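PDB 1FMJ: retinol dehydratase from Spodoptera frugiperda, which converts retinol to anhydroretinol, a dehydration carried out by a member of the sulfotransferase family that binds adenosine 3',5'-diphosphate. Local coordinates for residues A[82-87]-A[93-98]. Residues are numbered along the deposited sequence; the frame is centred on the assembly and turned at random.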
loop_
_atom_site.group_PDB
_atom_site.type_symbol
_atom_site.label_atom_id
_atom_site.label_comp_id
_atom_site.label_asym_id
_atom_site.label_seq_id
_atom_site.Cartn_x
_atom_site.Cartn_y
_atom_site.Cartn_z
ATOM N N LEU A 82 -6.105 -0.977 13.571
ATOM C CA LEU A 82 -7.480 -0.970 14.054
ATOM C C LEU A 82 -8.091 -2.356 13.885
ATOM O O LEU A 82 -8.628 -2.933 14.833
ATOM C CB LEU A 82 -8.320 0.043 13.271
ATOM C CG LEU A 82 -7.997 1.520 13.469
ATOM C CD1 LEU A 82 -8.856 2.368 12.524
ATOM C CD2 LEU A 82 -8.246 1.900 14.916
ATOM N N VAL A 83 -8.000 -2.879 12.664
ATOM C CA VAL A 83 -8.542 -4.190 12.330
ATOM C C VAL A 83 -7.957 -5.321 13.174
ATOM O O VAL A 83 -8.669 -6.248 13.549
ATOM C CB VAL A 83 -8.304 -4.515 10.826
ATOM C CG1 VAL A 83 -8.632 -5.974 10.537
ATOM C CG2 VAL A 83 -9.159 -3.608 9.951
ATOM N N TRP A 84 -6.666 -5.259 13.477
ATOM C CA TRP A 84 -6.062 -6.326 14.257
ATOM C C TRP A 84 -6.530 -6.283 15.695
ATOM O O TRP A 84 -6.876 -7.307 16.269
ATOM C CB TRP A 84 -4.534 -6.244 14.229
ATOM C CG TRP A 84 -3.868 -7.558 14.548
ATOM C CD1 TRP A 84 -3.561 -8.559 13.666
ATOM C CD2 TRP A 84 -3.455 -8.021 15.839
ATOM N NE1 TRP A 84 -2.982 -9.614 14.330
ATOM C CE2 TRP A 84 -2.902 -9.312 15.662
ATOM C CE3 TRP A 84 -3.497 -7.473 17.128
ATOM C CZ2 TRP A 84 -2.390 -10.064 16.729
ATOM C CZ3 TRP A 84 -2.987 -8.224 18.191
ATOM C CH2 TRP A 84 -2.442 -9.504 17.981
ATOM N N LEU A 85 -6.534 -5.097 16.283
ATOM C CA LEU A 85 -6.958 -4.959 17.670
ATOM C C LEU A 85 -8.415 -5.352 17.853
ATOM O O LEU A 85 -8.764 -6.024 18.825
ATOM C CB LEU A 85 -6.734 -3.522 18.154
ATOM C CG LEU A 85 -5.263 -3.197 18.428
ATOM C CD1 LEU A 85 -5.055 -1.700 18.634
ATOM C CD2 LEU A 85 -4.814 -3.989 19.655
ATOM N N ILE A 86 -9.259 -4.941 16.909
ATOM C CA ILE A 86 -10.683 -5.242 16.970
ATOM C C ILE A 86 -10.969 -6.736 16.827
ATOM O O ILE A 86 -11.858 -7.265 17.490
ATOM C CB ILE A 86 -11.452 -4.459 15.887
ATOM C CG1 ILE A 86 -11.302 -2.956 16.155
ATOM C CG2 ILE A 86 -12.925 -4.874 15.885
ATOM C CD1 ILE A 86 -12.024 -2.058 15.166
ATOM N N GLU A 87 -10.218 -7.412 15.963
ATOM C CA GLU A 87 -10.395 -8.846 15.767
ATOM C C GLU A 87 -9.767 -9.610 16.928
ATOM O O GLU A 87 -10.088 -10.772 17.148
ATOM C CB GLU A 87 -9.744 -9.305 14.453
ATOM C CG GLU A 87 -10.343 -8.714 13.185
ATOM C CD GLU A 87 -11.739 -9.232 12.896
ATOM O OE1 GLU A 87 -12.542 -9.336 13.844
ATOM O OE2 GLU A 87 -12.045 -9.519 11.719
ATOM N N GLU A 93 -1.400 -5.344 24.367
ATOM C CA GLU A 93 -0.153 -5.981 24.758
ATOM C C GLU A 93 0.363 -6.868 23.632
ATOM O O GLU A 93 1.542 -6.819 23.280
ATOM C CB GLU A 93 -0.366 -6.808 26.027
ATOM C CG GLU A 93 0.918 -7.175 26.731
ATOM C CD GLU A 93 1.794 -5.964 26.989
ATOM O OE1 GLU A 93 1.281 -4.959 27.526
ATOM O OE2 GLU A 93 2.996 -6.018 26.653
ATOM N N ALA A 94 -0.529 -7.675 23.064
ATOM C CA ALA A 94 -0.168 -8.572 21.972
ATOM C C ALA A 94 0.116 -7.788 20.687
ATOM O O ALA A 94 0.904 -8.225 19.849
ATOM C CB ALA A 94 -1.285 -9.572 21.735
ATOM N N ALA A 95 -0.524 -6.629 20.541
ATOM C CA ALA A 95 -0.329 -5.787 19.361
ATOM C C ALA A 95 1.066 -5.149 19.331
ATOM O O ALA A 95 1.398 -4.393 18.411
ATOM C CB ALA A 95 -1.395 -4.707 19.314
ATOM N N LYS A 96 1.887 -5.459 20.328
ATOM C CA LYS A 96 3.227 -4.894 20.374
ATOM C C LYS A 96 4.183 -5.611 19.429
ATOM O O LYS A 96 5.299 -5.150 19.198
ATOM C CB LYS A 96 3.765 -4.913 21.807
ATOM C CG LYS A 96 2.967 -4.018 22.750
ATOM C CD LYS A 96 3.554 -4.004 24.149
ATOM C CE LYS A 96 2.731 -3.115 25.084
ATOM N NZ LYS A 96 3.345 -3.008 26.444
ATOM N N THR A 97 3.753 -6.741 18.881
ATOM C CA THR A 97 4.606 -7.457 17.943
ATOM C C THR A 97 4.618 -6.651 16.647
ATOM O O THR A 97 3.674 -5.906 16.365
ATOM C CB THR A 97 4.077 -8.883 17.657
ATOM O OG1 THR A 97 4.237 -9.697 18.822
ATOM C CG2 THR A 97 4.847 -9.521 16.518
ATOM N N TYR A 98 5.686 -6.790 15.870
ATOM C CA TYR A 98 5.808 -6.066 14.609
ATOM C C TYR A 98 4.631 -6.318 13.659
ATOM O O TYR A 98 4.252 -7.461 13.399
ATOM C CB TYR A 98 7.126 -6.433 13.916
ATOM C CG TYR A 98 8.358 -5.938 14.653
ATOM C CD1 TYR A 98 9.313 -6.830 15.141
ATOM C CD2 TYR A 98 8.557 -4.574 14.875
ATOM C CE1 TYR A 98 10.442 -6.378 15.841
ATOM C CE2 TYR A 98 9.680 -4.105 15.574
ATOM C CZ TYR A 98 10.618 -5.013 16.056
ATOM O OH TYR A 98 11.712 -4.554 16.764
#
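The end of helix 76-87 packs against the 3-10 turn 94-96 through Trp84 and Leu85, which meet Ala94 and Ala95. The touching atoms are nearly all apolar. Trp84 presents the outer rim of its six-membered ring. Its CG is anti to the backbone N (chi1 -158°), and this carries the ring across to the turn. CH2 lies 3.9 Å from Ala94 CB, a methyl that sits at the ring edge, in the ring plane. The neighbouring CZ3 comes 3.8 Å from Ala95 N and 4.0 Å from Ala95 CB. Leu85 bears on the same methyl: its CD2 is 3.5 Å from Ala95 CB. The buried Ala95 is thus met from adjoining directions by the indole rim and one leucine branch.

In the sulfotransferase fold this helix follows strand 66-70 of the parallel sheet, and the turn lies on the way to helix 99-102. The chain therefore folds back on the helix it has just left. Arg102 makes a cation-pi contact with Trp84, and Phe160 meets the indole, ring planes at about 45°. Leu85 also reaches Leu278 and His281 of helix 272-281. A backbone hydrogen bond from Lys96 N to Glu93 O (3.3 Å) closes the turn. Lys96 NZ forms a salt bridge with the Glu93 carboxylate, 3.0 Å from both OE1 and OE2, with weak hydrogen bonds. The bound adenosine 3',5'-diphosphate is about 11 Å from the Leu85 side chain.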